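Local coordinates for Lmo0741 protein (Listeria monocytogenes, PDB 4R1H) that probably binds DNA through a winged helix-turn-helix domain and regulates transcription as a member of the GntR family, at residues P11-I16 against Y56-E61; H21-I24 against T28-A31; R39-K44 against T50-A55; T62-T67 against K73-D78. One frame throughout, in Å; residues are numbered along the deposited sequence. Where two conformers were deposited one is given.

Overall arrangement
All four contacts belong to the winged helix-turn-helix domain. Helix 49-61 links two of them: its first half packs on helix 38-45 in interaction 3, and its last turns reach helix 12-25 in interaction 1, with centres about 10 Å apart. Tyr-13 and Arg-54 join the pair directly, in a cation-pi contact. Interaction 2 turns the chain at the far end of helix 12-25, about 15 Å between centres from interaction 1. Interaction 4 is the wing hairpin; its centre lies about 11 Å from that of interaction 2, and Ile-24 CD1 meets Ile-64 CG2 at 3.5 Å. Interactions 3 and 4, about 16 Å apart between centres, do not touch.

Interaction 1. Residues P11-I16 against Y56-E61; sequences PIYKQI and YAELEE
Lys-14 and Glu-58 form the salt bridge that joins the start of helix 12-25 to the last turns of helix 49-61. The ammonium NZ of Lys-14 donates to Glu-58 OE1 at 2.9 Å, on the syn side of the carboxylate and 21° out of its plane. A second, weak bond runs from Lys-14 NZ to Glu-58 OE2 at 3.3 Å. The lysine starts out pointing away from the other helix, and a bend at chi2 (-73°) helps bring its end back. Glu-58 reaches across nearly straight, its CG anti to the backbone N (chi1 178°), and the two side chains cross at about a right angle.

The aromatic part is an edge contact. Glu-58 OE1 lies in the plane of the Tyr-13 ring, 3.3 Å from CE2, with carboxylate and ring planes nearly perpendicular. Lys-14 CG rests over one face of that ring, toward its rim, and Arg-54 makes a cation-pi contact with the same tyrosine.

One carboxylate oxygen thus meets both an ammonium group and the electropositive rim of a ring, which would probably favour the ionised form of Glu-58. At the protein surface, water should soften that effect.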
loop_
_atom_site.group_PDB
_atom_site.type_symbol
_atom_site.label_atom_id
_atom_site.label_comp_id
_atom_site.label_asym_id
_atom_site.label_seq_id
_atom_site.Cartn_x
_atom_site.Cartn_y
_atom_site.Cartn_z
ATOM N N PRO A 11 -1.513 -12.394 -6.299
ATOM C CA PRO A 11 -1.354 -13.191 -7.499
ATOM C C PRO A 11 -0.340 -12.609 -8.459
ATOM O O PRO A 11 -0.318 -11.375 -8.693
ATOM C CB PRO A 11 -2.753 -13.180 -8.127
ATOM C CG PRO A 11 -3.674 -12.916 -6.998
ATOM C CD PRO A 11 -2.908 -11.936 -6.162
ATOM N N ILE A 12 0.448 -13.471 -9.059
ATOM C CA ILE A 12 1.467 -12.989 -9.991
ATOM C C ILE A 12 0.878 -12.373 -11.256
ATOM O O ILE A 12 1.355 -11.304 -11.658
ATOM C CB ILE A 12 2.478 -14.069 -10.411
ATOM C CG1 ILE A 12 3.222 -14.681 -9.222
ATOM C CG2 ILE A 12 3.539 -13.504 -11.369
ATOM C CD1 ILE A 12 3.860 -13.662 -8.304
ATOM N N TYR A 13 -0.133 -12.989 -11.887
ATOM C CA TYR A 13 -0.667 -12.337 -13.099
ATOM C C TYR A 13 -1.165 -10.928 -12.843
ATOM O O TYR A 13 -1.060 -10.044 -13.755
ATOM C CB TYR A 13 -1.716 -13.168 -13.821
ATOM C CG TYR A 13 -3.071 -13.006 -13.243
ATOM C CD1 TYR A 13 -3.487 -13.819 -12.204
ATOM C CD2 TYR A 13 -3.995 -12.088 -13.784
ATOM C CE1 TYR A 13 -4.751 -13.700 -11.654
ATOM C CE2 TYR A 13 -5.265 -11.966 -13.237
ATOM C CZ TYR A 13 -5.666 -12.813 -12.214
ATOM O OH TYR A 13 -6.924 -12.699 -11.646
ATOM N N LYS A 14 -1.689 -10.639 -11.661
ATOM C CA LYS A 14 -2.199 -9.289 -11.409
ATOM C C LYS A 14 -1.008 -8.322 -11.296
ATOM O O LYS A 14 -1.138 -7.160 -11.629
ATOM C CB LYS A 14 -3.010 -9.238 -10.126
ATOM C CG LYS A 14 -4.386 -9.855 -10.272
ATOM C CD LYS A 14 -5.333 -8.963 -11.081
ATOM C CE LYS A 14 -6.791 -9.245 -10.665
ATOM N NZ LYS A 14 -7.783 -8.711 -11.649
ATOM N N GLN A 15 0.130 -8.796 -10.786
ATOM C CA GLN A 15 1.318 -7.969 -10.743
ATOM C C GLN A 15 1.887 -7.647 -12.126
ATOM O O GLN A 15 2.417 -6.526 -12.372
ATOM C CB GLN A 15 2.403 -8.585 -9.883
ATOM C CG GLN A 15 1.953 -8.660 -8.449
ATOM C CD GLN A 15 2.972 -9.334 -7.574
ATOM O OE1 GLN A 15 4.016 -8.746 -7.299
ATOM N NE2 GLN A 15 2.675 -10.571 -7.110
ATOM N N ILE A 16 1.763 -8.605 -13.020
ATOM C CA ILE A 16 2.157 -8.417 -14.390
ATOM C C ILE A 16 1.191 -7.450 -15.048
ATOM O O ILE A 16 1.624 -6.610 -15.849
ATOM C CB ILE A 16 2.213 -9.727 -15.207
ATOM C CG1 ILE A 16 3.124 -10.805 -14.557
ATOM C CG2 ILE A 16 2.668 -9.450 -16.649
ATOM C CD1 ILE A 16 4.615 -10.641 -14.762
ATOM N N TYR A 56 -2.310 -10.938 -20.269
ATOM C CA TYR A 56 -2.746 -10.476 -21.592
ATOM C C TYR A 56 -4.252 -10.677 -21.785
ATOM O O TYR A 56 -4.933 -9.788 -22.285
ATOM C CB TYR A 56 -1.921 -11.123 -22.680
ATOM C CG TYR A 56 -0.568 -10.514 -22.918
ATOM C CD1 TYR A 56 -0.075 -9.485 -22.121
ATOM C CD2 TYR A 56 0.209 -10.912 -24.015
ATOM C CE1 TYR A 56 1.140 -8.867 -22.434
ATOM C CE2 TYR A 56 1.406 -10.310 -24.340
ATOM C CZ TYR A 56 1.883 -9.270 -23.549
ATOM O OH TYR A 56 3.098 -8.697 -23.880
ATOM N N ALA A 57 -4.815 -11.811 -21.346
ATOM C CA ALA A 57 -6.264 -11.982 -21.379
ATOM C C ALA A 57 -7.055 -10.949 -20.637
ATOM O O ALA A 57 -8.037 -10.425 -21.154
ATOM C CB ALA A 57 -6.677 -13.376 -20.882
ATOM N N GLU A 58 -6.616 -10.598 -19.434
ATOM C CA GLU A 58 -7.280 -9.620 -18.658
ATOM C C GLU A 58 -7.172 -8.242 -19.353
ATOM O O GLU A 58 -8.163 -7.515 -19.443
ATOM C CB GLU A 58 -6.714 -9.543 -17.239
ATOM C CG GLU A 58 -7.395 -8.446 -16.431
ATOM C CD GLU A 58 -7.075 -8.481 -14.965
ATOM O OE1 GLU A 58 -7.277 -9.585 -14.395
ATOM O OE2 GLU A 58 -6.730 -7.397 -14.440
ATOM N N LEU A 59 -6.013 -7.958 -19.881
ATOM C CA LEU A 59 -5.827 -6.681 -20.627
ATOM C C LEU A 59 -6.733 -6.594 -21.889
ATOM O O LEU A 59 -7.248 -5.491 -22.293
ATOM C CB LEU A 59 -4.351 -6.549 -20.956
ATOM C CG LEU A 59 -3.431 -6.226 -19.795
ATOM C CD1 LEU A 59 -2.040 -6.407 -20.261
ATOM C CD2 LEU A 59 -3.664 -4.826 -19.246
ATOM N N GLU A 60 -6.938 -7.728 -22.523
ATOM C CA GLU A 60 -7.815 -7.758 -23.702
ATOM C C GLU A 60 -9.265 -7.613 -23.283
ATOM O O GLU A 60 -10.054 -6.825 -23.900
ATOM C CB GLU A 60 -7.522 -9.020 -24.554
ATOM C CG GLU A 60 -8.063 -8.936 -25.966
ATOM C CD GLU A 60 -7.469 -9.984 -26.926
ATOM O OE1 GLU A 60 -6.504 -10.696 -26.561
ATOM O OE2 GLU A 60 -8.005 -10.082 -28.037
ATOM N N GLU A 61 -9.663 -8.296 -22.217
ATOM C CA GLU A 61 -11.055 -8.200 -21.722
ATOM C C GLU A 61 -11.401 -6.771 -21.323
ATOM O O GLU A 61 -12.557 -6.354 -21.494
ATOM C CB GLU A 61 -11.315 -9.136 -20.513
ATOM C CG GLU A 61 -12.743 -9.151 -19.955
ATOM C CD GLU A 61 -13.685 -10.133 -20.660
ATOM O OE1 GLU A 61 -13.199 -11.044 -21.369
ATOM O OE2 GLU A 61 -14.929 -10.011 -20.492
#

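Interaction 2. Residues H21-I24 against T28-A31; sequences HTEI and TYEA
Glu-23 O takes two backbone N-H groups from the turn that ends the first helix of the winged helix-turn-helix domain, so this last-turn carbonyl is satisfied from beyond the helix end. The straighter bond comes from Tyr-29 N, 3.2 Å away with an angle of 167° at the hydrogen, its donor standing above the carbonyl plane. Thr-28 N is closer, 2.9 Å from Glu-23 O, but its strongly bent angle of 121° makes that bond weak. One residue on, a water donates to both Ile-24 O and Tyr-29 O, bridging the two carbonyl oxygens.

Among the side chains, Glu-23 CB sits almost exactly over the centre of the Tyr-29 ring, 3.8 Å from its centroid and only 4° off the normal: a CH-pi contact. The glutamate chain then bends at chi2, which turns its carboxylate toward Thr-28, where OE1 lies 3.2 Å from the methyl CG2. The hydroxyl of Thr-28 instead hydrogen-bonds that of Thr-26. On the buried side, Ile-24 CG1 approaches Tyr-29 CD2 at 4.1 Å.

The turn leads from helix 12-25 toward helix 38-45. Ile-24 continues inward to Leu-75 of strand 72-75 and Ile-82 of helix 79-103, while Tyr-29 also packs on Leu-35 and Leu-75.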
loop_
_atom_site.group_PDB
_atom_site.type_symbol
_atom_site.label_atom_id
_atom_site.label_comp_id
_atom_site.label_asym_id
_atom_site.label_seq_id
_atom_site.Cartn_x
_atom_site.Cartn_y
_atom_site.Cartn_z
ATOM N N HIS A 21 0.389 -2.001 -17.117
ATOM C CA HIS A 21 -0.346 -0.782 -16.940
ATOM C C HIS A 21 0.637 0.355 -16.744
ATOM O O HIS A 21 0.445 1.475 -17.288
ATOM C CB HIS A 21 -1.254 -0.815 -15.706
ATOM C CG HIS A 21 -2.508 -1.597 -15.885
ATOM N ND1 HIS A 21 -3.326 -1.913 -14.823
ATOM C CD2 HIS A 21 -3.117 -2.086 -16.994
ATOM C CE1 HIS A 21 -4.405 -2.551 -15.265
ATOM N NE2 HIS A 21 -4.280 -2.689 -16.579
ATOM N N THR A 22 1.666 0.137 -15.902
ATOM C CA THR A 22 2.707 1.169 -15.682
ATOM C C THR A 22 3.420 1.631 -16.958
ATOM O O THR A 22 3.610 2.858 -17.206
ATOM C CB THR A 22 3.691 0.647 -14.582
ATOM O OG1 THR A 22 2.882 0.580 -13.365
ATOM C CG2 THR A 22 4.771 1.540 -14.372
ATOM N N GLU A 23 3.848 0.675 -17.763
ATOM C CA GLU A 23 4.464 0.969 -19.085
ATOM C C GLU A 23 3.535 1.735 -20.018
ATOM O O GLU A 23 3.993 2.616 -20.693
ATOM C CB GLU A 23 4.947 -0.293 -19.779
ATOM C CG GLU A 23 5.979 -1.058 -18.968
ATOM C CD GLU A 23 7.284 -0.294 -18.792
ATOM O OE1 GLU A 23 8.207 -0.535 -19.592
ATOM O OE2 GLU A 23 7.412 0.540 -17.864
ATOM N N ILE A 24 2.253 1.443 -19.941
ATOM C CA ILE A 24 1.222 2.116 -20.697
ATOM C C ILE A 24 0.962 3.569 -20.240
ATOM O O ILE A 24 1.073 4.507 -21.023
ATOM C CB ILE A 24 -0.082 1.348 -20.669
ATOM C CG1 ILE A 24 0.117 0.047 -21.371
ATOM C CG2 ILE A 24 -1.181 2.232 -21.290
ATOM C CD1 ILE A 24 -1.006 -0.918 -21.173
ATOM N N THR A 28 5.706 4.453 -22.135
ATOM C CA THR A 28 6.768 3.564 -22.602
ATOM C C THR A 28 6.246 2.761 -23.780
ATOM O O THR A 28 6.931 2.553 -24.768
ATOM C CB THR A 28 7.265 2.682 -21.433
ATOM O OG1 THR A 28 7.741 3.559 -20.422
ATOM C CG2 THR A 28 8.378 1.767 -21.859
ATOM N N TYR A 29 5.020 2.309 -23.674
ATOM C CA TYR A 29 4.297 1.785 -24.816
ATOM C C TYR A 29 3.391 2.945 -25.253
ATOM O O TYR A 29 2.649 3.508 -24.426
ATOM C CB TYR A 29 3.458 0.551 -24.432
ATOM C CG TYR A 29 4.154 -0.672 -23.779
ATOM C CD1 TYR A 29 5.544 -0.853 -23.775
ATOM C CD2 TYR A 29 3.390 -1.668 -23.204
ATOM C CE1 TYR A 29 6.123 -1.988 -23.184
ATOM C CE2 TYR A 29 3.959 -2.806 -22.619
ATOM C CZ TYR A 29 5.325 -2.979 -22.604
ATOM O OH TYR A 29 5.852 -4.172 -22.019
ATOM N N GLU A 30 3.451 3.382 -26.522
ATOM C CA GLU A 30 2.540 4.433 -26.982
ATOM C C GLU A 30 1.315 3.804 -27.677
ATOM O O GLU A 30 1.365 2.681 -28.150
ATOM C CB GLU A 30 3.252 5.487 -27.864
ATOM C CG GLU A 30 4.513 6.154 -27.265
ATOM C CD GLU A 30 4.256 7.251 -26.219
ATOM O OE1 GLU A 30 3.073 7.545 -25.919
ATOM O OE2 GLU A 30 5.248 7.830 -25.678
ATOM N N ALA A 31 0.225 4.550 -27.679
ATOM C CA ALA A 31 -1.046 4.089 -28.168
ATOM C C ALA A 31 -0.856 3.536 -29.562
ATOM O O ALA A 31 -0.187 4.176 -30.408
ATOM C CB ALA A 31 -2.057 5.231 -28.129
HETATM O O HOH W 1 0.522 4.804 -23.608
#

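Interaction 3. Residues R39-K44 against T50-A55; sequences RELATK and TTIQRA
Ile-52 packs against Leu-41 and Ala-42 where the two helices of the helix-turn-helix meet, helix 38-45 and helix 49-61. In the GntR family the second of these is the recognition helix, which is expected to enter the DNA major groove; here its inner side is turned to the protein core.

From CB, which points at helix 38-45, the isoleucine divides into two branches. CG1 lies anti to the carbonyl carbon, beside the backbone N (chi1 -57°), and this brings it onto the backbone of the other helix: it is 3.8 Å from Ala-42 CA and 3.9 Å from Ala-42 CB. An alanine side chain is short enough to let a methylene sit this close to the helix backbone. The other branch, CG2, heads toward Leu-41 and meets its CD2 methyl at 4.0 Å. At the tip, CD1 folds over to the same leucine, 3.9 Å from Leu-41 CG and about equally far from CD2. Leu-41 and Ile-52 pass each other at a slant, with both methyls of the isoleucine against the CG-CD2 side of one leucine.

No hydrogen bond crosses between these segments; all three residues in contact are buried and apolar. Around them, Val-38 and Val-47 also touch Ile-52, while Leu-41 reaches on to Ile-20 of helix 12-25 and to Tyr-56.

The approach to the helix backbone extends one atom further than the alanine's own carbons: Ile-52 CG1 also lies 3.9 Å from Ala-42 N.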
loop_
_atom_site.group_PDB
_atom_site.type_symbol
_atom_site.label_atom_id
_atom_site.label_comp_id
_atom_site.label_asym_id
_atom_site.label_seq_id
_atom_site.Cartn_x
_atom_site.Cartn_y
_atom_site.Cartn_z
ATOM N N ARG A 39 5.903 -15.057 -25.169
ATOM C CA ARG A 39 7.234 -15.617 -24.954
ATOM C C ARG A 39 8.327 -14.591 -24.595
ATOM O O ARG A 39 9.086 -14.774 -23.618
ATOM C CB ARG A 39 7.663 -16.380 -26.215
ATOM C CG ARG A 39 9.056 -16.973 -26.110
ATOM C CD ARG A 39 9.001 -18.255 -25.305
ATOM N NE ARG A 39 8.300 -19.289 -26.070
ATOM C CZ ARG A 39 8.057 -20.524 -25.637
ATOM N NH1 ARG A 39 8.444 -20.899 -24.418
ATOM N NH2 ARG A 39 7.419 -21.385 -26.430
ATOM N N GLU A 40 8.391 -13.518 -25.384
ATOM C CA GLU A 40 9.308 -12.369 -25.129
ATOM C C GLU A 40 9.110 -11.803 -23.749
ATOM O O GLU A 40 10.044 -11.583 -22.998
ATOM C CB GLU A 40 9.095 -11.254 -26.181
ATOM C CG GLU A 40 9.508 -11.672 -27.599
ATOM C CD GLU A 40 9.128 -10.684 -28.716
ATOM O OE1 GLU A 40 8.013 -10.128 -28.726
ATOM O OE2 GLU A 40 9.963 -10.480 -29.632
ATOM N N LEU A 41 7.862 -11.558 -23.381
ATOM C CA LEU A 41 7.631 -10.962 -22.083
ATOM C C LEU A 41 7.978 -11.923 -20.948
ATOM O O LEU A 41 8.478 -11.484 -19.913
ATOM C CB LEU A 41 6.176 -10.451 -21.925
ATOM C CG LEU A 41 5.965 -9.567 -20.723
ATOM C CD1 LEU A 41 6.914 -8.377 -20.828
ATOM C CD2 LEU A 41 4.509 -9.085 -20.612
ATOM N N ALA A 42 7.590 -13.189 -21.085
ATOM C CA ALA A 42 7.868 -14.216 -20.040
ATOM C C ALA A 42 9.366 -14.279 -19.733
ATOM O O ALA A 42 9.774 -14.417 -18.575
ATOM C CB ALA A 42 7.396 -15.567 -20.539
ATOM N N THR A 43 10.168 -14.150 -20.786
ATOM C CA THR A 43 11.647 -14.174 -20.668
ATOM C C THR A 43 12.138 -12.943 -19.957
ATOM O O THR A 43 12.873 -13.027 -18.967
ATOM C CB THR A 43 12.283 -14.188 -22.057
ATOM O OG1 THR A 43 11.794 -15.315 -22.780
ATOM C CG2 THR A 43 13.813 -14.207 -21.989
ATOM N N LYS A 44 11.665 -11.786 -20.425
ATOM C CA LYS A 44 12.088 -10.515 -19.867
ATOM C C LYS A 44 11.761 -10.434 -18.394
ATOM O O LYS A 44 12.598 -9.989 -17.594
ATOM C CB LYS A 44 11.409 -9.359 -20.618
ATOM C CG LYS A 44 11.929 -7.993 -20.239
ATOM C CD LYS A 44 11.254 -6.900 -21.056
ATOM C CE LYS A 44 11.299 -5.571 -20.320
ATOM N NZ LYS A 44 12.623 -4.915 -20.407
ATOM N N THR A 50 2.343 -18.894 -18.842
ATOM C CA THR A 50 0.906 -19.021 -18.627
ATOM C C THR A 50 0.439 -17.859 -17.800
ATOM O O THR A 50 -0.748 -17.518 -17.796
ATOM C CB THR A 50 0.509 -20.365 -17.901
ATOM O OG1 THR A 50 1.143 -20.437 -16.628
ATOM C CG2 THR A 50 0.908 -21.528 -18.666
ATOM N N THR A 51 1.335 -17.241 -17.017
ATOM C CA THR A 51 0.998 -16.099 -16.237
ATOM C C THR A 51 0.867 -14.856 -17.138
ATOM O O THR A 51 0.019 -13.964 -16.951
ATOM C CB THR A 51 1.985 -15.837 -15.067
ATOM O OG1 THR A 51 3.171 -15.203 -15.528
ATOM C CG2 THR A 51 2.338 -17.131 -14.323
ATOM N N ILE A 52 1.723 -14.794 -18.109
ATOM C CA ILE A 52 1.645 -13.692 -19.070
ATOM C C ILE A 52 0.336 -13.837 -19.896
ATOM O O ILE A 52 -0.351 -12.887 -20.180
ATOM C CB ILE A 52 2.792 -13.732 -20.061
ATOM C CG1 ILE A 52 4.150 -13.687 -19.342
ATOM C CG2 ILE A 52 2.633 -12.606 -21.073
ATOM C CD1 ILE A 52 4.415 -12.433 -18.608
ATOM N N GLN A 53 0.038 -15.065 -20.320
ATOM C CA GLN A 53 -1.164 -15.318 -21.072
ATOM C C GLN A 53 -2.323 -14.825 -20.284
ATOM O O GLN A 53 -3.231 -14.218 -20.869
ATOM C CB GLN A 53 -1.390 -16.832 -21.286
ATOM C CG GLN A 53 -0.638 -17.404 -22.435
ATOM C CD GLN A 53 -0.757 -18.920 -22.511
ATOM O OE1 GLN A 53 -1.191 -19.563 -21.584
ATOM N NE2 GLN A 53 -0.330 -19.485 -23.618
ATOM N N ARG A 54 -2.342 -15.084 -18.961
ATOM C CA ARG A 54 -3.518 -14.691 -18.174
ATOM C C ARG A 54 -3.578 -13.165 -18.084
ATOM O O ARG A 54 -4.690 -12.569 -18.193
ATOM C CB ARG A 54 -3.589 -15.262 -16.741
ATOM C CG ARG A 54 -4.986 -15.020 -16.188
ATOM C CD ARG A 54 -5.291 -15.607 -14.882
ATOM N NE ARG A 54 -6.710 -15.432 -14.505
ATOM C CZ ARG A 54 -7.309 -16.108 -13.500
ATOM N NH1 ARG A 54 -6.645 -16.963 -12.697
ATOM N NH2 ARG A 54 -8.602 -15.914 -13.257
ATOM N N ALA A 55 -2.414 -12.549 -17.908
ATOM C CA ALA A 55 -2.337 -11.066 -17.811
ATOM C C ALA A 55 -2.804 -10.409 -19.147
ATOM O O ALA A 55 -3.632 -9.484 -19.137
ATOM C CB ALA A 55 -0.914 -10.630 -17.518
#

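Interaction 4. Residues T62-T67 against K73-D78; sequences TEIIYT and KYLTED
Tyr-66 and Tyr-74 form the hydrogen-bonded pair of the wing, the two-stranded antiparallel hairpin of the winged helix fold. Tyr-66 N donates to Tyr-74 O at 3.0 Å, in the carbonyl plane, and Tyr-74 N returns a bond of 2.9 Å to Tyr-66 O. Beyond the strands, Thr-76 N adds a nearly straight bond to Ile-64 O (2.9 Å, 171°).

The buried part is apolar. Ile-64 and Leu-75 lie alongside each other, with CG2 of the isoleucine 3.9 Å from CD1 of the leucine.

The tyrosine side is partly exposed, yet close at one point. With its CG placed between the backbone N and the carbonyl carbon (chi1 63°), the Tyr-66 ring folds across the neighbouring strand, and Tyr-74 CB sits over one face, 3.5 Å from Tyr-66 CZ. Only the two rings fit loosely: near parallel, they are slid so far apart that they barely overlap.

On the opposite face of the hairpin, that of Ile-65 and Leu-75, Lys-73 NZ donates to Thr-67 OG1 at 2.9 Å. Past the strand ends a water links Glu-63 O to Thr-76 OG1, which also accepts from Asp-78 N in an ST turn.

A Schellman motif with Glu-63 as C-prime residue ends helix 49-61 and leads into the wing. Ile-64 and Leu-75 meet Ile-24 of helix 12-25, and Asp-78 caps helix 79-103 through Arg-81 N.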
loop_
_atom_site.group_PDB
_atom_site.type_symbol
_atom_site.label_atom_id
_atom_site.label_comp_id
_atom_site.label_asym_id
_atom_site.label_seq_id
_atom_site.Cartn_x
_atom_site.Cartn_y
_atom_site.Cartn_z
ATOM N N THR A 62 -10.428 -6.020 -20.802
ATOM C CA THR A 62 -10.680 -4.660 -20.355
ATOM C C THR A 62 -10.427 -3.609 -21.450
ATOM O O THR A 62 -10.459 -2.405 -21.165
ATOM C CB THR A 62 -9.861 -4.358 -19.075
ATOM O OG1 THR A 62 -8.472 -4.648 -19.306
ATOM C CG2 THR A 62 -10.354 -5.250 -17.946
ATOM N N GLU A 63 -10.190 -4.091 -22.678
ATOM C CA GLU A 63 -10.047 -3.257 -23.883
ATOM C C GLU A 63 -8.790 -2.405 -23.876
ATOM O O GLU A 63 -8.684 -1.386 -24.601
ATOM C CB GLU A 63 -11.302 -2.436 -24.095
ATOM C CG GLU A 63 -12.541 -3.366 -24.235
ATOM C CD GLU A 63 -13.782 -2.623 -24.670
ATOM O OE1 GLU A 63 -13.951 -1.422 -24.343
ATOM O OE2 GLU A 63 -14.597 -3.237 -25.340
ATOM N N ILE A 64 -7.779 -2.862 -23.158
ATOM C CA ILE A 64 -6.493 -2.161 -23.112
ATOM C C ILE A 64 -5.606 -2.609 -24.268
ATOM O O ILE A 64 -4.853 -1.814 -24.861
ATOM C CB ILE A 64 -5.748 -2.398 -21.773
ATOM C CG1 ILE A 64 -6.607 -1.950 -20.572
ATOM C CG2 ILE A 64 -4.379 -1.707 -21.837
ATOM C CD1 ILE A 64 -7.063 -0.515 -20.603
ATOM N N ILE A 65 -5.709 -3.885 -24.627
ATOM C CA ILE A 65 -4.974 -4.424 -25.756
ATOM C C ILE A 65 -5.910 -5.184 -26.645
ATOM O O ILE A 65 -7.013 -5.539 -26.226
ATOM C CB ILE A 65 -3.744 -5.308 -25.373
ATOM C CG1 ILE A 65 -4.160 -6.641 -24.806
ATOM C CG2 ILE A 65 -2.788 -4.601 -24.360
ATOM C CD1 ILE A 65 -2.959 -7.509 -24.444
ATOM N N TYR A 66 -5.430 -5.491 -27.854
ATOM C CA TYR A 66 -6.197 -6.306 -28.786
ATOM C C TYR A 66 -5.237 -7.139 -29.618
ATOM O O TYR A 66 -4.046 -6.836 -29.729
ATOM C CB TYR A 66 -7.084 -5.434 -29.676
ATOM C CG TYR A 66 -6.377 -4.491 -30.575
ATOM C CD1 TYR A 66 -6.089 -4.821 -31.888
ATOM C CD2 TYR A 66 -5.972 -3.256 -30.131
ATOM C CE1 TYR A 66 -5.434 -3.935 -32.729
ATOM C CE2 TYR A 66 -5.297 -2.370 -30.952
ATOM C CZ TYR A 66 -5.059 -2.723 -32.268
ATOM O OH TYR A 66 -4.389 -1.862 -33.036
ATOM N N THR A 67 -5.799 -8.136 -30.290
ATOM C CA THR A 67 -4.997 -9.120 -31.036
ATOM C C THR A 67 -5.338 -9.038 -32.500
ATOM O O THR A 67 -6.499 -8.912 -32.863
ATOM C CB THR A 67 -5.292 -10.562 -30.589
ATOM O OG1 THR A 67 -5.063 -10.669 -29.206
ATOM C CG2 THR A 67 -4.336 -11.561 -31.324
ATOM N N LYS A 73 0.006 -8.508 -30.832
ATOM C CA LYS A 73 -0.839 -7.857 -29.865
ATOM C C LYS A 73 -0.424 -6.397 -29.776
ATOM O O LYS A 73 0.755 -6.068 -29.859
ATOM C CB LYS A 73 -0.754 -8.515 -28.517
ATOM C CG LYS A 73 -1.323 -9.945 -28.549
ATOM C CD LYS A 73 -1.472 -10.546 -27.181
ATOM C CE LYS A 73 -1.768 -12.041 -27.279
ATOM N NZ LYS A 73 -3.218 -12.240 -27.524
ATOM N N TYR A 74 -1.430 -5.555 -29.611
ATOM C CA TYR A 74 -1.279 -4.139 -29.730
ATOM C C TYR A 74 -1.946 -3.414 -28.604
ATOM O O TYR A 74 -3.062 -3.719 -28.180
ATOM C CB TYR A 74 -1.922 -3.633 -31.039
ATOM C CG TYR A 74 -1.188 -4.158 -32.291
ATOM C CD1 TYR A 74 -1.444 -5.412 -32.765
ATOM C CD2 TYR A 74 -0.244 -3.384 -32.924
ATOM C CE1 TYR A 74 -0.740 -5.921 -33.852
ATOM C CE2 TYR A 74 0.458 -3.873 -34.027
ATOM C CZ TYR A 74 0.195 -5.146 -34.465
ATOM O OH TYR A 74 0.864 -5.659 -35.551
ATOM N N LEU A 75 -1.345 -2.304 -28.235
ATOM C CA LEU A 75 -1.970 -1.377 -27.327
ATOM C C LEU A 75 -3.065 -0.602 -27.982
ATOM O O LEU A 75 -2.904 -0.110 -29.103
ATOM C CB LEU A 75 -0.901 -0.425 -26.749
ATOM C CG LEU A 75 -1.437 0.616 -25.739
ATOM C CD1 LEU A 75 -2.019 -0.047 -24.495
ATOM C CD2 LEU A 75 -0.343 1.620 -25.328
ATOM N N THR A 76 -4.197 -0.462 -27.304
ATOM C CA THR A 76 -5.231 0.402 -27.790
ATOM C C THR A 76 -4.761 1.748 -28.290
ATOM O O THR A 76 -3.824 2.368 -27.717
ATOM C CB THR A 76 -6.334 0.576 -26.758
ATOM O OG1 THR A 76 -7.392 1.346 -27.297
ATOM C CG2 THR A 76 -5.819 1.381 -25.502
ATOM N N GLU A 77 -5.367 2.235 -29.379
ATOM C CA GLU A 77 -5.040 3.545 -29.832
ATOM C C GLU A 77 -6.018 4.594 -29.289
ATOM O O GLU A 77 -5.880 5.790 -29.603
ATOM C CB GLU A 77 -4.956 3.544 -31.408
ATOM C CG GLU A 77 -6.326 3.676 -31.999
ATOM C CD GLU A 77 -7.166 2.401 -31.974
ATOM O OE1 GLU A 77 -6.848 1.429 -31.291
ATOM O OE2 GLU A 77 -8.174 2.402 -32.744
ATOM N N ASP A 78 -6.986 4.180 -28.435
ATOM C CA ASP A 78 -7.989 5.049 -27.914
ATOM C C ASP A 78 -7.384 5.815 -26.716
ATOM O O ASP A 78 -7.144 5.246 -25.654
ATOM C CB ASP A 78 -9.259 4.297 -27.489
ATOM C CG ASP A 78 -10.353 5.239 -27.067
ATOM O OD1 ASP A 78 -11.048 5.824 -27.939
ATOM O OD2 ASP A 78 -10.489 5.566 -25.901
HETATM O O HOH W 2 -9.597 0.359 -26.109
#